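Local atomic coordinates of purine nucleoside phosphorylase (Anopheles gambiae, PDB entry 2P4S), a protein that catalyses the phosphorolysis of inosine, guanosine and their 2'-deoxy forms to free purine base and pentose 1-phosphate in purine salvage. Residues Tyr209-Leu223 with Ile268-Leu280. Sequence-based numbering, arbitrary orientation.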
loop_
_atom_site.group_PDB
_atom_site.type_symbol
_atom_site.label_atom_id
_atom_site.label_comp_id
_atom_site.label_asym_id
_atom_site.label_seq_id
_atom_site.Cartn_x
_atom_site.Cartn_y
_atom_site.Cartn_z
ATOM N N TYR A 209 -2.918 15.753 -22.355
ATOM C CA TYR A 209 -3.067 14.525 -23.157
ATOM C C TYR A 209 -4.451 14.459 -23.821
ATOM O O TYR A 209 -5.397 15.093 -23.373
ATOM C CB TYR A 209 -2.826 13.278 -22.310
ATOM C CG TYR A 209 -1.423 13.099 -21.807
ATOM C CD1 TYR A 209 -0.443 14.113 -21.943
ATOM C CD2 TYR A 209 -1.056 11.900 -21.155
ATOM C CE1 TYR A 209 0.858 13.927 -21.448
ATOM C CE2 TYR A 209 0.208 11.703 -20.693
ATOM C CZ TYR A 209 1.164 12.712 -20.826
ATOM O OH TYR A 209 2.409 12.477 -20.325
ATOM N N ARG A 210 -4.542 13.695 -24.909
ATOM C CA ARG A 210 -5.779 13.454 -25.629
ATOM C C ARG A 210 -5.994 11.937 -25.788
ATOM O O ARG A 210 -5.035 11.160 -25.885
ATOM C CB ARG A 210 -5.745 14.144 -27.017
ATOM C CG ARG A 210 -5.683 15.679 -26.925
ATOM C CD ARG A 210 -5.465 16.303 -28.314
ATOM N NE ARG A 210 -5.307 17.770 -28.284
ATOM C CZ ARG A 210 -6.327 18.625 -28.159
ATOM N NH1 ARG A 210 -7.581 18.165 -28.039
ATOM N NH2 ARG A 210 -6.105 19.944 -28.142
ATOM N N VAL A 211 -7.254 11.520 -25.824
ATOM C CA VAL A 211 -7.588 10.120 -26.057
ATOM C C VAL A 211 -6.969 9.702 -27.380
ATOM O O VAL A 211 -7.109 10.417 -28.392
ATOM C CB VAL A 211 -9.147 9.911 -26.118
ATOM C CG1 VAL A 211 -9.497 8.520 -26.683
ATOM C CG2 VAL A 211 -9.783 10.146 -24.720
ATOM N N GLY A 212 -6.302 8.548 -27.397
ATOM C CA GLY A 212 -5.650 8.106 -28.620
ATOM C C GLY A 212 -4.162 8.454 -28.668
ATOM O O GLY A 212 -3.448 7.947 -29.521
ATOM N N ASP A 213 -3.681 9.309 -27.765
ATOM C CA ASP A 213 -2.240 9.578 -27.669
ATOM C C ASP A 213 -1.553 8.335 -27.178
ATOM O O ASP A 213 -2.150 7.510 -26.442
ATOM C CB ASP A 213 -1.956 10.705 -26.635
ATOM C CG ASP A 213 -2.359 12.118 -27.132
ATOM O OD1 ASP A 213 -2.816 12.285 -28.294
ATOM O OD2 ASP A 213 -2.245 13.080 -26.337
ATOM N N ILE A 214 -0.271 8.215 -27.542
ATOM C CA ILE A 214 0.621 7.234 -26.968
ATOM C C ILE A 214 1.586 7.984 -26.059
ATOM O O ILE A 214 2.303 8.891 -26.510
ATOM C CB ILE A 214 1.369 6.512 -28.084
ATOM C CG1 ILE A 214 0.375 5.685 -28.919
ATOM C CG2 ILE A 214 2.566 5.695 -27.562
ATOM C CD1 ILE A 214 0.990 5.182 -30.226
ATOM N N MET A 215 1.585 7.628 -24.787
ATOM C CA MET A 215 2.587 8.108 -23.867
ATOM C C MET A 215 3.704 7.099 -23.698
ATOM O O MET A 215 3.486 6.056 -23.087
ATOM C CB MET A 215 1.983 8.397 -22.495
ATOM C CG MET A 215 2.946 9.192 -21.589
ATOM S SD MET A 215 2.547 9.035 -19.867
ATOM C CE MET A 215 3.049 7.326 -19.508
ATOM N N LEU A 216 4.909 7.430 -24.183
ATOM C CA LEU A 216 6.121 6.711 -23.756
ATOM C C LEU A 216 6.240 6.788 -22.247
ATOM O O LEU A 216 6.092 7.841 -21.643
ATOM C CB LEU A 216 7.409 7.275 -24.356
ATOM C CG LEU A 216 7.356 7.481 -25.879
ATOM C CD1 LEU A 216 8.587 8.188 -26.391
ATOM C CD2 LEU A 216 7.043 6.157 -26.646
ATOM N N ILE A 217 6.548 5.654 -21.648
ATOM C CA ILE A 217 6.792 5.627 -20.232
ATOM C C ILE A 217 8.257 5.948 -20.039
ATOM O O ILE A 217 9.149 5.240 -20.524
ATOM C CB ILE A 217 6.333 4.292 -19.582
ATOM C CG1 ILE A 217 4.863 4.018 -19.960
ATOM C CG2 ILE A 217 6.590 4.334 -18.038
ATOM C CD1 ILE A 217 4.259 2.677 -19.400
ATOM N N LYS A 218 8.486 7.071 -19.376
ATOM C CA LYS A 218 9.809 7.502 -19.072
ATOM C C LYS A 218 10.169 6.999 -17.669
ATOM O O LYS A 218 11.341 6.777 -17.366
ATOM C CB LYS A 218 9.872 9.037 -19.153
ATOM C CG LYS A 218 11.231 9.606 -18.772
ATOM C CD LYS A 218 11.286 11.157 -18.884
ATOM C CE LYS A 218 12.766 11.625 -18.907
ATOM N NZ LYS A 218 12.752 13.174 -18.967
ATOM N N ASP A 219 9.154 6.844 -16.813
ATOM C CA ASP A 219 9.371 6.444 -15.449
ATOM C C ASP A 219 8.054 5.983 -14.851
ATOM O O ASP A 219 7.003 6.185 -15.450
ATOM C CB ASP A 219 9.941 7.621 -14.625
ATOM C CG ASP A 219 10.839 7.142 -13.484
ATOM O OD1 ASP A 219 10.884 5.904 -13.220
ATOM O OD2 ASP A 219 11.464 7.986 -12.833
ATOM N N HIS A 220 8.114 5.350 -13.694
ATOM C CA HIS A 220 6.897 4.997 -12.991
ATOM C C HIS A 220 7.030 5.311 -11.477
ATOM O O HIS A 220 8.114 5.576 -10.960
ATOM C CB HIS A 220 6.505 3.507 -13.257
ATOM C CG HIS A 220 7.445 2.510 -12.656
ATOM N ND1 HIS A 220 7.970 1.453 -13.369
ATOM C CD2 HIS A 220 7.978 2.429 -11.414
ATOM C CE1 HIS A 220 8.767 0.753 -12.577
ATOM N NE2 HIS A 220 8.782 1.322 -11.386
ATOM N N ILE A 221 5.898 5.279 -10.787
ATOM C CA ILE A 221 5.859 5.386 -9.337
ATOM C C ILE A 221 5.168 4.098 -8.943
ATOM O O ILE A 221 3.992 3.891 -9.313
ATOM C CB ILE A 221 5.048 6.636 -8.833
ATOM C CG1 ILE A 221 5.816 7.944 -9.120
ATOM C CG2 ILE A 221 4.831 6.517 -7.300
ATOM C CD1 ILE A 221 4.984 9.284 -9.063
ATOM N N ASN A 222 5.897 3.237 -8.224
ATOM C CA ASN A 222 5.394 1.960 -7.826
ATOM C C ASN A 222 4.775 2.045 -6.419
ATOM O O ASN A 222 5.439 1.725 -5.463
ATOM C CB ASN A 222 6.477 0.851 -7.873
ATOM C CG ASN A 222 5.859 -0.518 -7.653
ATOM O OD1 ASN A 222 4.617 -0.625 -7.567
ATOM N ND2 ASN A 222 6.678 -1.554 -7.530
ATOM N N LEU A 223 3.526 2.502 -6.320
ATOM C CA LEU A 223 2.805 2.614 -5.057
ATOM C C LEU A 223 2.559 1.254 -4.363
ATOM O O LEU A 223 2.606 1.160 -3.129
ATOM C CB LEU A 223 1.470 3.324 -5.301
ATOM C CG LEU A 223 1.494 4.790 -5.766
ATOM C CD1 LEU A 223 0.059 5.316 -5.931
ATOM C CD2 LEU A 223 2.290 5.620 -4.725
ATOM N N ILE A 268 2.579 10.651 -36.503
ATOM C CA ILE A 268 1.861 10.722 -35.216
ATOM C C ILE A 268 2.543 11.557 -34.098
ATOM O O ILE A 268 2.225 11.393 -32.907
ATOM C CB ILE A 268 1.535 9.305 -34.652
ATOM C CG1 ILE A 268 2.837 8.539 -34.327
ATOM C CG2 ILE A 268 0.514 8.567 -35.595
ATOM C CD1 ILE A 268 2.641 7.338 -33.412
ATOM N N GLU A 269 3.467 12.442 -34.478
ATOM C CA GLU A 269 4.239 13.206 -33.506
ATOM C C GLU A 269 3.416 14.021 -32.527
ATOM O O GLU A 269 3.791 14.119 -31.351
ATOM C CB GLU A 269 5.374 14.022 -34.155
ATOM C CG GLU A 269 4.954 15.110 -35.084
ATOM C CD GLU A 269 4.519 14.648 -36.497
ATOM O OE1 GLU A 269 4.333 13.446 -36.812
ATOM O OE2 GLU A 269 4.313 15.542 -37.318
ATOM N N ASN A 270 2.306 14.597 -32.985
ATOM C CA ASN A 270 1.435 15.398 -32.090
ATOM C C ASN A 270 0.647 14.553 -31.085
ATOM O O ASN A 270 0.103 15.076 -30.115
ATOM C CB ASN A 270 0.452 16.213 -32.911
ATOM C CG ASN A 270 1.124 17.378 -33.597
ATOM O OD1 ASN A 270 1.529 18.345 -32.941
ATOM N ND2 ASN A 270 1.297 17.275 -34.897
ATOM N N GLU A 271 0.589 13.256 -31.356
ATOM C CA GLU A 271 -0.151 12.304 -30.565
ATOM C C GLU A 271 0.831 11.491 -29.740
ATOM O O GLU A 271 0.461 10.491 -29.192
ATOM C CB GLU A 271 -0.967 11.367 -31.472
ATOM C CG GLU A 271 -2.161 12.041 -32.196
ATOM C CD GLU A 271 -1.754 12.893 -33.426
ATOM O OE1 GLU A 271 -0.955 12.429 -34.292
ATOM O OE2 GLU A 271 -2.240 14.047 -33.520
ATOM N N LEU A 272 2.092 11.913 -29.685
ATOM C CA LEU A 272 3.080 11.252 -28.869
ATOM C C LEU A 272 3.408 12.079 -27.615
ATOM O O LEU A 272 3.755 13.239 -27.712
ATOM C CB LEU A 272 4.371 10.966 -29.649
ATOM C CG LEU A 272 5.311 9.972 -28.952
ATOM C CD1 LEU A 272 4.777 8.527 -29.162
ATOM C CD2 LEU A 272 6.742 10.109 -29.418
ATOM N N ARG A 273 3.316 11.444 -26.442
ATOM C CA ARG A 273 3.655 12.076 -25.203
ATOM C C ARG A 273 4.779 11.261 -24.581
ATOM O O ARG A 273 5.138 10.167 -25.074
ATOM C CB ARG A 273 2.436 12.085 -24.233
ATOM C CG ARG A 273 1.136 12.596 -24.819
ATOM C CD ARG A 273 1.194 14.134 -24.995
ATOM N NE ARG A 273 0.019 14.614 -25.715
ATOM C CZ ARG A 273 -0.250 15.906 -25.926
ATOM N NH1 ARG A 273 0.560 16.872 -25.450
ATOM N NH2 ARG A 273 -1.342 16.221 -26.599
ATOM N N GLU A 274 5.242 11.743 -23.448
ATOM C CA GLU A 274 6.245 11.048 -22.661
ATOM C C GLU A 274 6.045 11.421 -21.196
ATOM O O GLU A 274 6.033 12.597 -20.866
ATOM C CB GLU A 274 7.622 11.471 -23.079
ATOM C CG GLU A 274 8.684 10.629 -22.400
ATOM C CD GLU A 274 10.108 11.050 -22.769
ATOM O OE1 GLU A 274 10.378 12.275 -22.933
ATOM O OE2 GLU A 274 10.952 10.127 -22.897
ATOM N N GLY A 275 5.907 10.440 -20.310
ATOM C CA GLY A 275 5.712 10.802 -18.915
ATOM C C GLY A 275 5.671 9.611 -18.008
ATOM O O GLY A 275 6.266 8.584 -18.304
ATOM N N VAL A 276 5.036 9.806 -16.850
ATOM C CA VAL A 276 5.169 8.922 -15.703
ATOM C C VAL A 276 3.899 8.093 -15.562
ATOM O O VAL A 276 2.771 8.642 -15.544
ATOM C CB VAL A 276 5.526 9.748 -14.397
ATOM C CG1 VAL A 276 5.575 8.853 -13.119
ATOM C CG2 VAL A 276 6.874 10.622 -14.585
ATOM N N TYR A 277 4.075 6.766 -15.383
ATOM C CA TYR A 277 2.917 5.823 -15.344
ATOM C C TYR A 277 2.801 5.294 -13.934
ATOM O O TYR A 277 3.801 5.214 -13.249
ATOM C CB TYR A 277 3.111 4.707 -16.355
ATOM C CG TYR A 277 2.164 3.541 -16.229
ATOM C CD1 TYR A 277 0.952 3.520 -16.939
ATOM C CD2 TYR A 277 2.513 2.404 -15.469
ATOM C CE1 TYR A 277 0.087 2.438 -16.854
ATOM C CE2 TYR A 277 1.651 1.311 -15.385
ATOM C CZ TYR A 277 0.451 1.327 -16.084
ATOM O OH TYR A 277 -0.391 0.239 -16.014
ATOM N N THR A 278 1.595 5.023 -13.441
ATOM C CA THR A 278 1.522 4.306 -12.164
ATOM C C THR A 278 0.540 3.125 -12.328
ATOM O O THR A 278 -0.406 3.241 -13.122
ATOM C CB THR A 278 1.150 5.192 -10.964
ATOM O OG1 THR A 278 1.439 4.474 -9.753
ATOM C CG2 THR A 278 -0.353 5.576 -10.973
ATOM N N CYS A 279 0.771 2.054 -11.574
ATOM C CA CYS A 279 -0.045 0.847 -11.563
ATOM C C CYS A 279 -0.868 0.774 -10.269
ATOM O O CYS A 279 -0.313 0.540 -9.188
ATOM C CB CYS A 279 0.852 -0.394 -11.684
ATOM S SG CYS A 279 -0.033 -1.983 -11.554
ATOM N N LEU A 280 -2.180 0.977 -10.372
ATOM C CA LEU A 280 -3.066 0.871 -9.190
ATOM C C LEU A 280 -3.706 -0.530 -9.156
ATOM O O LEU A 280 -3.789 -1.181 -10.170
ATOM C CB LEU A 280 -4.150 1.969 -9.214
ATOM C CG LEU A 280 -3.693 3.421 -9.454
ATOM C CD1 LEU A 280 -4.833 4.393 -9.301
ATOM C CD2 LEU A 280 -2.586 3.800 -8.477
HETATM O O HOH W 1 4.144 14.438 -20.147
HETATM O O HOH W 2 -2.628 14.905 -29.237
HETATM O O HOH W 3 10.957 14.258 -21.061
HETATM O O HOH W 4 13.379 12.638 -22.090
HETATM O O HOH W 5 2.333 0.337 -8.722
#
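Two parallel strands of the mixed central sheet of this PNP/MTAP-family phosphorylase, beginning at I214 and L272, pair side by side, and a beta bulge interrupts their register. The ladder evidence is direct: R273 N gives a nearly straight bond (174°) to I214 O at 2.7 Å, and R273 O then accepts from L216 N. Up to I217, the partner of G275, pairing runs in step; it resumes one residue later, D219 facing V276, as seen from K218 N donating to G275 O (2.9 Å) and Y277 N to D219 O (3.0 Å), with K218 as the extra residue. Two waters link K218 NZ with E274 OE1, one weakly held by the lysine, while E274 OE1 also forms a salt bridge with K260 NZ. Across the bulge, Y277 CB packs against I217 CD1 (3.8 Å), and Y277 OH hydrogen-bonds to the backbone N of phosphate-binding S305. At the other end, R273 CG, anti to its carbonyl carbon (chi1 -50°), lies over one face of the Y209 ring in a CH-pi contact, 3.7 Å from its centroid; the bend at chi2 (-73°) then directs the chain on to D213. There D213 OD2 receives R273 NE, in a salt bridge at 2.8 Å, and R210 N from opposite faces of the carboxylate, which fixes its rotation, while OD1 accepts a water shared with N270 O.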